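Local coordinates for protein exodeoxyribonuclease III (PDB 2JC4) that acts in DNA repair as a metal-dependent 3'-5' exonuclease of the AP/ExoA phosphodiesterase family, probably degrading double-stranded DNA from its 3' ends, at residues 17-22 with 44-49; 27-32 with 65-70; 37-42 with 54-59; 102-107 with 141-146; 231-236 with 249-254. All coordinates share one frame; numbering follows the deposited sequence. Where two conformers were deposited one is given.

Contact 1: residues 17-22 with 44-49; sequences QVQNLL and AAALQM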
# COMPACT_ATOMS: atom_id res chain seq x y z
N GLN A 17 8.08 -10.96 11.75
CA GLN A 17 7.16 -11.44 10.73
C GLN A 17 7.61 -11.03 9.34
O GLN A 17 7.50 -11.81 8.40
CB GLN A 17 5.73 -10.94 11.00
CG GLN A 17 5.19 -11.44 12.36
CD GLN A 17 3.75 -11.01 12.61
OE1 GLN A 17 3.09 -10.45 11.73
NE2 GLN A 17 3.24 -11.32 13.81
N VAL A 18 8.12 -9.80 9.21
CA VAL A 18 8.71 -9.34 7.94
C VAL A 18 9.88 -10.23 7.54
O VAL A 18 9.98 -10.70 6.38
CB VAL A 18 9.10 -7.85 8.01
CG1 VAL A 18 9.84 -7.40 6.78
CG2 VAL A 18 7.82 -6.97 8.21
N GLN A 19 10.75 -10.50 8.52
CA GLN A 19 11.89 -11.41 8.33
C GLN A 19 11.42 -12.80 7.88
O GLN A 19 11.99 -13.36 6.93
CB GLN A 19 12.78 -11.48 9.59
CG GLN A 19 13.56 -10.16 9.90
CD GLN A 19 14.25 -10.11 11.28
OE1 GLN A 19 13.73 -10.58 12.30
NE2 GLN A 19 15.42 -9.48 11.32
N ASN A 20 10.39 -13.33 8.54
CA ASN A 20 9.87 -14.68 8.17
C ASN A 20 9.26 -14.70 6.77
O ASN A 20 9.40 -15.68 6.03
CB ASN A 20 8.87 -15.21 9.22
CG ASN A 20 9.55 -15.72 10.50
OD1 ASN A 20 8.97 -15.64 11.59
ND2 ASN A 20 10.78 -16.23 10.37
N LEU A 21 8.60 -13.60 6.39
CA LEU A 21 8.04 -13.43 5.05
C LEU A 21 9.11 -13.33 3.95
O LEU A 21 8.88 -13.74 2.80
CB LEU A 21 7.11 -12.19 5.01
CG LEU A 21 5.84 -12.18 4.16
CD1 LEU A 21 5.16 -13.54 4.12
CD2 LEU A 21 4.86 -11.12 4.64
N LEU A 22 10.26 -12.76 4.28
CA LEU A 22 11.33 -12.64 3.32
C LEU A 22 12.10 -13.95 3.21
O LEU A 22 12.71 -14.22 2.17
CB LEU A 22 12.27 -11.46 3.64
CG LEU A 22 11.58 -10.08 3.56
CD1 LEU A 22 12.53 -8.98 4.02
CD2 LEU A 22 11.14 -9.82 2.12
N ALA A 44 17.73 -1.36 9.31
CA ALA A 44 18.39 -1.59 8.03
C ALA A 44 19.34 -2.81 8.10
O ALA A 44 19.30 -3.70 7.26
CB ALA A 44 19.15 -0.31 7.57
N ALA A 45 20.15 -2.87 9.15
CA ALA A 45 21.09 -3.99 9.31
C ALA A 45 20.38 -5.35 9.34
O ALA A 45 20.82 -6.27 8.69
CB ALA A 45 21.97 -3.81 10.58
N ALA A 46 19.28 -5.47 10.09
CA ALA A 46 18.56 -6.75 10.16
C ALA A 46 18.09 -7.27 8.81
O ALA A 46 18.08 -8.48 8.58
CB ALA A 46 17.38 -6.67 11.14
N LEU A 47 17.69 -6.36 7.90
CA LEU A 47 17.19 -6.77 6.59
C LEU A 47 18.31 -6.88 5.55
O LEU A 47 18.31 -7.80 4.72
CB LEU A 47 16.15 -5.78 6.08
CG LEU A 47 14.92 -5.62 6.97
CD1 LEU A 47 14.03 -4.44 6.51
CD2 LEU A 47 14.12 -6.92 7.01
N GLN A 48 19.22 -5.92 5.58
CA GLN A 48 20.40 -5.93 4.72
C GLN A 48 21.24 -7.20 4.95
O GLN A 48 21.75 -7.79 4.00
CB GLN A 48 21.23 -4.65 4.92
CG GLN A 48 20.44 -3.39 4.45
CD GLN A 48 21.12 -2.06 4.74
OE1 GLN A 48 21.01 -1.10 3.94
NE2 GLN A 48 21.80 -1.97 5.88
N MET A 49 21.35 -7.61 6.22
CA MET A 49 22.13 -8.78 6.58
C MET A 49 21.47 -10.04 6.09
O MET A 49 22.10 -11.11 6.11
CB MET A 49 22.43 -8.82 8.08
CG MET A 49 23.46 -7.76 8.45
SD MET A 49 23.93 -7.73 10.21
CE MET A 49 24.46 -9.42 10.46
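Leu47 reaches from helix 44-48 to helix 17-22 with a single methyl, CD2, which rests 4.0 Å from Leu22 CD1 and 4.3 Å from Val18 CG1. Followed outward, its CB lies against Cys54. CG stands anti to the carbonyl carbon (chi1 -60°), and chi2 of 171° turns the fork so that CD1 goes to the ring of Phe42 and CD2 packs against Val18, Gln19 and Leu22. Leu22 and Leu47 meet at about a right angle, methyl against methyl. One turn back, Gln19 brings its extended chain alongside; its CG is 4.4 Å from Leu47 CD2, and its amide end carries NE2 to within 3.4 Å of Ala46 CB, a van der Waals touch. The two helices run nearly parallel, their axes 17° apart in direction and 11.1 Å apart at closest approach, a wide spacing bridged by side-chain ends. Leu15, earlier on helix 11-23, also touches Ala46 and Leu47. Trp6 of strand 2-7 backs Val18, Trp52 touches Leu22, and Cys54 of strand 53-57 lies behind Leu47, which places both helices over one face of the same sheet.

Contact 2: residues 27-32 with 65-70; sequences PDILVL and VAIVSR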
# COMPACT_ATOMS: atom_id res chain seq x y z
N PRO A 27 8.82 -12.38 -1.87
CA PRO A 27 8.52 -11.68 -3.12
C PRO A 27 9.82 -11.13 -3.68
O PRO A 27 10.88 -11.19 -3.00
CB PRO A 27 7.60 -10.54 -2.68
CG PRO A 27 8.07 -10.23 -1.21
CD PRO A 27 8.58 -11.56 -0.66
N ASP A 28 9.78 -10.61 -4.89
CA ASP A 28 10.91 -9.88 -5.42
C ASP A 28 11.04 -8.48 -4.84
O ASP A 28 12.15 -7.95 -4.70
CB ASP A 28 10.80 -9.83 -6.94
CG ASP A 28 10.79 -11.18 -7.52
OD1 ASP A 28 11.85 -11.82 -7.48
OD2 ASP A 28 9.72 -11.64 -7.94
N ILE A 29 9.88 -7.87 -4.53
CA ILE A 29 9.81 -6.51 -3.99
C ILE A 29 8.75 -6.52 -2.91
O ILE A 29 7.66 -7.01 -3.16
CB ILE A 29 9.38 -5.49 -5.07
CG1 ILE A 29 10.44 -5.43 -6.17
CG2 ILE A 29 9.21 -4.05 -4.49
CD1 ILE A 29 9.88 -4.86 -7.49
N LEU A 30 9.11 -6.05 -1.71
CA LEU A 30 8.16 -5.87 -0.60
C LEU A 30 8.14 -4.39 -0.25
O LEU A 30 9.18 -3.81 0.04
CB LEU A 30 8.59 -6.67 0.63
CG LEU A 30 7.89 -6.45 1.97
CD1 LEU A 30 6.41 -6.81 1.82
CD2 LEU A 30 8.54 -7.28 3.09
N VAL A 31 6.98 -3.76 -0.33
CA VAL A 31 6.85 -2.38 0.13
C VAL A 31 6.04 -2.34 1.43
O VAL A 31 5.08 -3.13 1.58
CB VAL A 31 6.31 -1.45 -0.98
CG1 VAL A 31 7.06 -1.65 -2.31
CG2 VAL A 31 4.79 -1.60 -1.19
N LEU A 32 6.42 -1.43 2.33
CA LEU A 32 5.89 -1.35 3.68
C LEU A 32 5.35 0.04 3.97
O LEU A 32 5.91 1.04 3.48
CB LEU A 32 7.01 -1.63 4.74
CG LEU A 32 7.79 -2.92 4.50
CD1 LEU A 32 8.92 -3.05 5.52
CD2 LEU A 32 6.82 -4.08 4.66
N VAL A 65 7.36 4.83 5.26
CA VAL A 65 7.22 3.93 4.10
C VAL A 65 8.60 3.38 3.69
O VAL A 65 9.63 4.07 3.83
CB VAL A 65 6.55 4.65 2.87
CG1 VAL A 65 5.06 4.81 3.08
CG2 VAL A 65 7.19 6.05 2.59
N ALA A 66 8.65 2.14 3.22
CA ALA A 66 9.93 1.56 2.81
C ALA A 66 9.75 0.70 1.58
O ALA A 66 8.66 0.21 1.35
CB ALA A 66 10.53 0.72 3.96
N ILE A 67 10.82 0.53 0.80
CA ILE A 67 10.86 -0.42 -0.34
C ILE A 67 12.02 -1.37 -0.10
O ILE A 67 13.16 -0.94 0.14
CB ILE A 67 11.02 0.27 -1.70
CG1 ILE A 67 9.82 1.17 -2.01
CG2 ILE A 67 11.21 -0.78 -2.79
CD1 ILE A 67 10.04 2.12 -3.17
N VAL A 68 11.73 -2.66 -0.13
CA VAL A 68 12.74 -3.68 0.22
C VAL A 68 12.82 -4.64 -0.96
O VAL A 68 11.78 -5.12 -1.42
CB VAL A 68 12.33 -4.43 1.49
CG1 VAL A 68 13.37 -5.47 1.85
CG2 VAL A 68 12.06 -3.45 2.65
N SER A 69 14.02 -4.88 -1.49
CA SER A 69 14.11 -5.67 -2.71
C SER A 69 15.46 -6.37 -2.84
O SER A 69 16.44 -5.92 -2.27
CB SER A 69 13.88 -4.76 -3.94
OG SER A 69 14.73 -3.61 -3.90
N ARG A 70 15.50 -7.49 -3.56
CA ARG A 70 16.81 -8.11 -3.76
C ARG A 70 17.60 -7.39 -4.85
O ARG A 70 18.83 -7.40 -4.83
CB ARG A 70 16.76 -9.64 -3.89
CG ARG A 70 16.69 -10.28 -2.47
CD ARG A 70 17.39 -11.61 -2.30
NE ARG A 70 18.81 -11.45 -2.01
CZ ARG A 70 19.57 -12.41 -1.49
NH1 ARG A 70 19.02 -13.58 -1.17
NH2 ARG A 70 20.87 -12.19 -1.27
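Leu30 and Val68 face each other as an antiparallel hydrogen-bonded pair, and Leu32 and Ala66 form the next one. Two backbone bonds close each ring. Leu30 N gives to Val68 O at 2.8 Å with an N-H...O angle of 172°, and Val68 N returns to Leu30 O along a more bent path. Leu32 N gives to Ala66 O at 2.9 Å, and Ala66 N to Leu32 O. The non-hydrogen-bonded pair Val31-Ile67 lies between them, and Ile29-Ser69 follows beyond Leu30-Val68. CA-H...O contacts add to the ladder, the shortest running from Val65 CA to Leu32 O at 3.2 Å.

Apolar contacts divide between the two faces. On one, Ile29 and Ile67 run alongside each other in the same direction, with their CG2 methyls in contact. Val31 keeps CG1 anti to its carbonyl carbon (chi1 -49°), which sets that methyl 4.0 Å from Ile67 CG1. On the other face Leu32 sends CD1 along the strand to Val68 CG2 at 4.3 Å, passing beyond its direct partner Ala66.

Polar side chains turn to other partners: Ser69 OG bonds to Ser71 O, and Asp28 OD2 to Lys2 N. The backbone carbonyl Leu32 O takes a second bond, from Asn103 ND2. Strand 2-7 bonds to the other edge of strand 29-33, and strands 91-96 and 99-105 meet the face carrying Ile29, Val31 and Ile67. Backbone bonds thus fix the register, while the mostly aliphatic side chains make both faces apolar, in keeping with their burial, one between the two sheets and the other beneath the helices.

Contact 3: residues 37-42 with 54-59; sequences LDQDKF and CVWSGQ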
# COMPACT_ATOMS: atom_id res chain seq x y z
N LEU A 37 8.74 4.56 12.75
CA LEU A 37 10.11 4.58 13.22
C LEU A 37 10.76 5.73 12.55
O LEU A 37 10.61 5.92 11.34
CB LEU A 37 10.84 3.30 12.77
CG LEU A 37 10.64 2.01 13.54
CD1 LEU A 37 11.34 0.89 12.82
CD2 LEU A 37 11.12 2.14 14.96
N ASP A 38 11.51 6.51 13.32
CA ASP A 38 12.31 7.59 12.74
C ASP A 38 13.34 7.06 11.74
O ASP A 38 13.73 5.90 11.79
CB ASP A 38 13.02 8.37 13.85
CG ASP A 38 13.41 9.78 13.41
OD1 ASP A 38 12.98 10.23 12.30
OD2 ASP A 38 14.17 10.44 14.18
N GLN A 39 13.79 7.93 10.85
CA GLN A 39 14.72 7.55 9.78
C GLN A 39 15.87 6.68 10.33
O GLN A 39 16.13 5.60 9.81
CB GLN A 39 15.29 8.80 9.09
CG GLN A 39 16.09 8.46 7.80
CD GLN A 39 15.19 8.03 6.65
OE1 GLN A 39 13.97 8.30 6.66
NE2 GLN A 39 15.78 7.41 5.64
N ASP A 40 16.54 7.15 11.38
CA ASP A 40 17.72 6.42 11.89
C ASP A 40 17.38 5.24 12.81
O ASP A 40 18.29 4.63 13.40
CB ASP A 40 18.71 7.40 12.56
CG ASP A 40 18.24 7.91 13.92
OD1 ASP A 40 17.05 7.68 14.27
OD2 ASP A 40 19.04 8.55 14.64
N LYS A 41 16.09 4.91 12.96
CA LYS A 41 15.68 3.76 13.76
C LYS A 41 15.18 2.56 12.91
O LYS A 41 14.86 1.48 13.43
CB LYS A 41 14.64 4.18 14.80
CG LYS A 41 15.13 5.27 15.76
CD LYS A 41 15.95 4.68 16.89
CE LYS A 41 16.65 5.75 17.72
NZ LYS A 41 18.03 6.02 17.17
N PHE A 42 15.13 2.75 11.60
CA PHE A 42 14.78 1.69 10.67
C PHE A 42 15.79 0.54 10.87
O PHE A 42 17.00 0.82 10.89
CB PHE A 42 14.86 2.21 9.23
CG PHE A 42 14.41 1.23 8.19
CD1 PHE A 42 13.05 1.06 7.91
CD2 PHE A 42 15.34 0.45 7.51
CE1 PHE A 42 12.63 0.14 6.95
CE2 PHE A 42 14.93 -0.49 6.53
CZ PHE A 42 13.58 -0.64 6.25
N CYS A 54 17.34 -1.91 0.97
CA CYS A 54 16.25 -1.17 1.57
C CYS A 54 16.39 0.30 1.29
O CYS A 54 17.50 0.83 1.43
CB CYS A 54 16.30 -1.31 3.10
SG CYS A 54 16.19 -3.00 3.65
N VAL A 55 15.30 0.95 0.90
CA VAL A 55 15.25 2.41 0.95
C VAL A 55 14.01 2.79 1.74
O VAL A 55 13.03 2.06 1.71
CB VAL A 55 15.25 3.08 -0.45
CG1 VAL A 55 16.59 2.76 -1.18
CG2 VAL A 55 14.02 2.66 -1.30
N TRP A 56 14.08 3.90 2.47
CA TRP A 56 12.96 4.21 3.34
C TRP A 56 12.88 5.69 3.67
O TRP A 56 13.85 6.46 3.44
CB TRP A 56 13.04 3.40 4.65
CG TRP A 56 14.24 3.75 5.49
CD1 TRP A 56 14.26 4.63 6.55
CD2 TRP A 56 15.59 3.25 5.36
NE1 TRP A 56 15.54 4.69 7.08
CE2 TRP A 56 16.37 3.86 6.37
CE3 TRP A 56 16.21 2.33 4.50
CZ2 TRP A 56 17.73 3.60 6.54
CZ3 TRP A 56 17.58 2.07 4.67
CH2 TRP A 56 18.31 2.70 5.68
N SER A 57 11.75 6.06 4.25
CA SER A 57 11.46 7.44 4.63
C SER A 57 10.66 7.29 5.89
O SER A 57 9.48 6.84 5.84
CB SER A 57 10.60 8.12 3.56
OG SER A 57 10.33 9.49 3.89
N GLY A 58 11.29 7.61 7.01
CA GLY A 58 10.65 7.48 8.33
C GLY A 58 10.60 8.79 9.12
O GLY A 58 11.33 9.72 8.82
N GLN A 59 9.72 8.84 10.11
CA GLN A 59 9.65 9.95 11.02
C GLN A 59 9.25 9.35 12.34
O GLN A 59 8.74 8.22 12.39
CB GLN A 59 8.62 10.99 10.56
CG GLN A 59 7.20 10.42 10.47
CD GLN A 59 6.14 11.44 10.12
OE1 GLN A 59 5.44 11.29 9.14
NE2 GLN A 59 6.03 12.48 10.92
O HOH W 1 7.72 6.48 10.52
O HOH W 2 12.84 10.96 6.65
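A loop with a short 3-10 segment, 39-41, folds over the outermost strand 53-57 of a six-stranded sheet, and Trp56 is gripped there between Gln39 and Phe42. The Phe42 ring lies over one face of the indole as an offset stack, its centroid 4.1 Å from that of the five-membered ring with the planes 10° apart. Phe42 CB also sits over that face, and Trp56 CB in turn lies over the Phe42 ring. Across the opposite face runs the Gln39 amide, its plane tilted 13° from the indole. The bend at chi2 (72°) folds the Gln39 chain back, so that both ends of its amide bond the backbone, one on the strand and one just past it: NE2 gives to Trp56 O at 3.1 Å, approaching from above the carbonyl plane, and OE1 accepts from Gly58 N at 2.8 Å. Trp56 NE1 answers with a bond to Gln39 O at 2.9 Å. Water 2 donates to Gln39 OE1 and Gly58 O; water 1 links Leu37 N with Gln59 N. Gly58 CA packs 3.4 Å from Leu37 O, a close approach of the two backbones. Cys54 SG stands at the edge of the Phe42 ring. From helix 44-48, Leu47 touches Phe42 and Ala44 touches Trp56; Leu11 of helix 11-23 meets Leu37 and Phe42, and Ala66 of strand 65-69 lies against both aromatic residues.

Contact 4: residues 102-107 with 141-146; sequences INVYCV and LVLLGD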
# COMPACT_ATOMS: atom_id res chain seq x y z
N ILE A 102 5.83 2.88 -6.93
CA ILE A 102 5.47 4.01 -6.05
C ILE A 102 4.69 3.48 -4.84
O ILE A 102 3.57 3.02 -5.01
CB ILE A 102 4.64 5.09 -6.85
CG1 ILE A 102 5.40 5.48 -8.16
CG2 ILE A 102 4.24 6.27 -5.94
CD1 ILE A 102 4.58 6.37 -9.12
N ASN A 103 5.28 3.55 -3.64
CA ASN A 103 4.67 3.04 -2.42
C ASN A 103 4.02 4.20 -1.66
O ASN A 103 4.67 5.21 -1.39
CB ASN A 103 5.77 2.39 -1.56
CG ASN A 103 5.29 1.91 -0.20
OD1 ASN A 103 4.09 1.67 0.01
ND2 ASN A 103 6.24 1.74 0.73
N VAL A 104 2.75 4.03 -1.28
CA VAL A 104 2.00 5.06 -0.59
C VAL A 104 1.42 4.55 0.74
O VAL A 104 0.90 3.43 0.82
CB VAL A 104 0.85 5.62 -1.50
CG1 VAL A 104 1.42 6.51 -2.59
CG2 VAL A 104 -0.08 4.46 -2.12
N TYR A 105 1.51 5.38 1.75
CA TYR A 105 0.70 5.21 2.94
C TYR A 105 -0.24 6.43 2.93
O TYR A 105 0.15 7.53 3.36
CB TYR A 105 1.56 5.16 4.23
CG TYR A 105 0.65 5.24 5.43
CD1 TYR A 105 -0.46 4.40 5.51
CD2 TYR A 105 0.84 6.21 6.44
CE1 TYR A 105 -1.36 4.48 6.60
CE2 TYR A 105 -0.06 6.29 7.54
CZ TYR A 105 -1.16 5.43 7.58
OH TYR A 105 -2.09 5.51 8.60
N CYS A 106 -1.45 6.26 2.37
CA CYS A 106 -2.32 7.39 2.08
C CYS A 106 -2.99 7.87 3.36
O CYS A 106 -3.19 7.09 4.32
CB CYS A 106 -3.42 7.03 1.08
SG CYS A 106 -2.76 6.53 -0.54
N VAL A 107 -3.36 9.14 3.34
CA VAL A 107 -4.04 9.75 4.49
C VAL A 107 -5.30 8.99 4.89
O VAL A 107 -6.21 8.78 4.08
CB VAL A 107 -4.37 11.25 4.23
CG1 VAL A 107 -4.93 11.90 5.49
CG2 VAL A 107 -3.12 11.99 3.75
N LEU A 141 4.82 0.38 -14.47
CA LEU A 141 4.68 1.18 -13.26
C LEU A 141 3.67 0.54 -12.33
O LEU A 141 2.65 0.04 -12.78
CB LEU A 141 4.34 2.65 -13.60
CG LEU A 141 4.13 3.62 -12.40
CD1 LEU A 141 4.73 5.03 -12.70
CD2 LEU A 141 2.64 3.69 -11.95
N VAL A 142 4.01 0.51 -11.03
CA VAL A 142 3.11 -0.05 -9.99
C VAL A 142 2.93 0.98 -8.90
O VAL A 142 3.89 1.39 -8.25
CB VAL A 142 3.64 -1.39 -9.39
CG1 VAL A 142 2.65 -1.96 -8.40
CG2 VAL A 142 3.84 -2.45 -10.47
N LEU A 143 1.68 1.39 -8.68
CA LEU A 143 1.34 2.28 -7.57
C LEU A 143 0.60 1.45 -6.54
O LEU A 143 -0.51 0.96 -6.82
CB LEU A 143 0.47 3.47 -8.06
CG LEU A 143 -0.26 4.33 -6.99
CD1 LEU A 143 0.77 5.12 -6.19
CD2 LEU A 143 -1.33 5.27 -7.58
N LEU A 144 1.18 1.25 -5.36
CA LEU A 144 0.59 0.31 -4.39
C LEU A 144 0.76 0.78 -2.97
O LEU A 144 1.60 1.64 -2.68
CB LEU A 144 1.16 -1.13 -4.55
CG LEU A 144 2.60 -1.44 -4.06
CD1 LEU A 144 2.97 -2.87 -4.43
CD2 LEU A 144 3.70 -0.46 -4.63
N GLY A 145 -0.06 0.22 -2.07
CA GLY A 145 0.04 0.63 -0.67
C GLY A 145 -1.32 0.60 0.00
O GLY A 145 -2.24 -0.07 -0.45
N ASP A 146 -1.39 1.30 1.13
CA ASP A 146 -2.61 1.41 1.90
C ASP A 146 -3.23 2.70 1.42
O ASP A 146 -2.69 3.78 1.67
CB ASP A 146 -2.24 1.49 3.36
CG ASP A 146 -3.45 1.66 4.27
OD1 ASP A 146 -4.60 1.77 3.78
OD2 ASP A 146 -3.20 1.65 5.50
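Strands 102-105 and 141-144 run parallel, 10° apart in direction, and their bonding continues beyond both into Cys106 and Asp146. Ile102 N gives to Val142 O at 2.8 Å, Ile102 O receives Leu144 N, Val104 N gives to Leu144 O, Val104 O receives Asp146 N at 3.1 Å, and Cys106 N closes the ladder on Asp146 O at 2.9 Å. Gly145 passes the corner with backbone angles suited to glycine, its CA making a CA-H...O contact of 3.3 Å to Val104 O.

Leu143 turns its CD1 methyl in between Ile102 CG2, 3.7 Å away, and Val104 CG1, crossing the valine at about a right angle. Further back, Ile102 CD1 meets Leu141 CD1 at 3.8 Å. Asp146 extends next to Tyr105 with its CG anti to the backbone N (chi1 178°), which brings OD2 to the edge of the tyrosine ring, 3.6 Å from Tyr105 CE1 and near the ring plane. That oxygen is also bonded by Asn7 ND2, while OD1 takes Asn148 N; the carboxylate is therefore held at both oxygens. Tyr105 and Asp146 are probably active-site residues, and Asp146 may also bind metal.

Strand 99-105, helix 115-135 and strand 141-144 form a beta-alpha-beta unit. The helix packs on Cys106 through Trp123 and Phe124, while strands 2-7 and 29-33 of the other sheet press against Leu144, Asn103 and Tyr105.

Contact 5: residues 231-236 with 249-254; sequences DVRVDL and PVTAEF. With NA (sodium ion), chain D.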
# COMPACT_ATOMS: atom_id res chain seq x y z
N ASP A 231 -1.80 -13.30 -10.98
CA ASP A 231 -2.69 -13.44 -9.83
C ASP A 231 -2.49 -12.29 -8.89
O ASP A 231 -1.46 -11.62 -8.94
CB ASP A 231 -2.41 -14.77 -9.09
CG ASP A 231 -3.46 -15.07 -8.00
OD1 ASP A 231 -4.66 -14.74 -8.18
OD2 ASP A 231 -3.08 -15.68 -7.00
N VAL A 232 -3.49 -12.05 -8.06
CA VAL A 232 -3.37 -11.11 -6.96
C VAL A 232 -4.02 -11.82 -5.77
O VAL A 232 -5.13 -12.34 -5.89
CB VAL A 232 -4.13 -9.79 -7.23
CG1 VAL A 232 -4.00 -8.88 -6.03
CG2 VAL A 232 -3.55 -9.06 -8.41
N ARG A 233 -3.33 -11.86 -4.63
CA ARG A 233 -3.88 -12.55 -3.49
C ARG A 233 -3.66 -11.78 -2.21
O ARG A 233 -2.69 -11.02 -2.11
CB ARG A 233 -3.29 -13.97 -3.39
CG ARG A 233 -1.82 -14.03 -3.35
CD ARG A 233 -1.31 -15.41 -3.79
NE ARG A 233 0.12 -15.34 -4.06
CZ ARG A 233 0.65 -15.40 -5.29
NH1 ARG A 233 -0.12 -15.59 -6.36
NH2 ARG A 233 1.97 -15.29 -5.43
N VAL A 234 -4.56 -11.97 -1.26
CA VAL A 234 -4.42 -11.36 0.07
C VAL A 234 -3.84 -12.45 0.97
O VAL A 234 -4.40 -13.57 1.04
CB VAL A 234 -5.78 -10.77 0.59
CG1 VAL A 234 -5.62 -10.09 2.00
CG2 VAL A 234 -6.38 -9.77 -0.42
N ASP A 235 -2.73 -12.15 1.63
CA ASP A 235 -2.03 -13.11 2.48
C ASP A 235 -2.66 -13.17 3.86
O ASP A 235 -2.17 -12.59 4.83
CB ASP A 235 -0.54 -12.72 2.58
CG ASP A 235 0.28 -13.67 3.46
OD1 ASP A 235 -0.22 -14.72 3.93
OD2 ASP A 235 1.44 -13.33 3.72
N LEU A 236 -3.73 -13.94 3.97
CA LEU A 236 -4.41 -14.12 5.26
C LEU A 236 -3.70 -15.06 6.25
O LEU A 236 -4.04 -15.07 7.45
CB LEU A 236 -5.84 -14.59 5.01
CG LEU A 236 -6.72 -13.58 4.26
CD1 LEU A 236 -8.13 -14.09 4.24
CD2 LEU A 236 -6.71 -12.16 4.87
N PRO A 249 -0.83 -8.60 4.15
CA PRO A 249 -0.06 -8.29 2.93
C PRO A 249 -0.93 -8.56 1.73
O PRO A 249 -1.83 -9.40 1.80
CB PRO A 249 1.11 -9.29 2.96
CG PRO A 249 1.18 -9.84 4.41
CD PRO A 249 -0.24 -9.71 4.95
N VAL A 250 -0.67 -7.85 0.62
CA VAL A 250 -1.37 -8.13 -0.63
C VAL A 250 -0.24 -8.36 -1.64
O VAL A 250 0.71 -7.59 -1.66
CB VAL A 250 -2.25 -6.94 -1.10
CG1 VAL A 250 -2.88 -7.25 -2.48
CG2 VAL A 250 -3.35 -6.61 -0.04
N THR A 251 -0.36 -9.40 -2.45
CA THR A 251 0.68 -9.73 -3.43
C THR A 251 0.11 -9.81 -4.87
O THR A 251 -0.92 -10.46 -5.11
CB THR A 251 1.37 -11.06 -3.03
OG1 THR A 251 1.97 -10.91 -1.75
CG2 THR A 251 2.48 -11.44 -4.05
N ALA A 252 0.80 -9.17 -5.82
CA ALA A 252 0.54 -9.38 -7.23
C ALA A 252 1.69 -10.15 -7.84
O ALA A 252 2.86 -9.87 -7.55
CB ALA A 252 0.36 -8.07 -7.93
N GLU A 253 1.35 -11.11 -8.71
CA GLU A 253 2.34 -11.90 -9.41
C GLU A 253 2.20 -11.70 -10.91
O GLU A 253 1.12 -11.73 -11.46
CB GLU A 253 2.24 -13.39 -9.06
CG GLU A 253 3.39 -14.22 -9.65
CD GLU A 253 3.47 -15.62 -9.06
OE1 GLU A 253 2.66 -15.94 -8.17
OE2 GLU A 253 4.37 -16.37 -9.48
N PHE A 254 3.34 -11.47 -11.55
CA PHE A 254 3.42 -11.18 -12.96
C PHE A 254 4.24 -12.25 -13.60
O PHE A 254 5.23 -12.69 -13.03
CB PHE A 254 4.07 -9.80 -13.19
CG PHE A 254 3.35 -8.68 -12.46
CD1 PHE A 254 2.28 -8.03 -13.06
CD2 PHE A 254 3.71 -8.35 -11.16
CE1 PHE A 254 1.59 -7.02 -12.40
CE2 PHE A 254 3.05 -7.33 -10.48
CZ PHE A 254 1.96 -6.69 -11.10
NA NA D . -5.47 -15.40 0.22
O HOH W 3 -6.66 -13.93 -1.43
O HOH W 4 -4.34 -16.45 2.17
O HOH W 5 -7.57 -15.91 1.20
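Arg233 sets CG between its backbone N and carbonyl carbon (chi1 55°) and runs extended to NE, while Glu253 extends from CG anti to N (chi1 -173°); their ends meet over the strands. Arg233 NH2 bonds Glu253 OE1 at 2.9 Å as a salt bridge, coming from above the carboxylate plane although OE1 lies near the guanidinium plane, the guanidinium and carboxylate planes being 78° apart. Arg233 NH1 holds Asp231 OD2 at 3.0 Å and adds a weak bond to the same OE1. The arginine thus links two acids, probably easing their mutual repulsion. Beneath, Arg233 N gives to Thr251 O at 2.8 Å.

On the other face Val232 CG1 meets Val250 CG1 at 4.1 Å, and Val232 CG2 meets Ala252 CB. At the strand end Asp235 N bonds to Pro249 O at 2.9 Å, and Asp235 OD2 lies 3.6 Å from Pro249 CG; that carboxylate caps the following helix and bonds Thr238. Val234 O binds a sodium ion at 2.3 Å, and three waters complete the ligands found. Strand 217-221 packs on Val250 and Ala252. The antiparallel pair edges one sheet of the alpha/beta sandwich of DNase I-like nucleases.

In the fold
Contacts 2, 3 and 5 reach one six-stranded sheet of the two-sheet fold, ordered 53-57, 65-69, 29-33, 2-7, 250-254, 229-234. Contact 3 lies at one edge of the sheet and contact 5 at the other, their centres about 25 Å apart. Contact 4 belongs to the second sheet and touches contact 2 where Asn103 meets Leu32 and Val31. Contact 1 lies on the outer helices, about 10 Å from contact 2 between centres, and touches contacts 2, 3 and 5. Along the chain contact 1 interlaces with contacts 2 and 3, contact 3 nests within contact 2, and 4 and 5 follow. Asn9 and Glu34 bind magnesium; Tyr105 and Asp146 of contact 4 probably join them where the sheets meet.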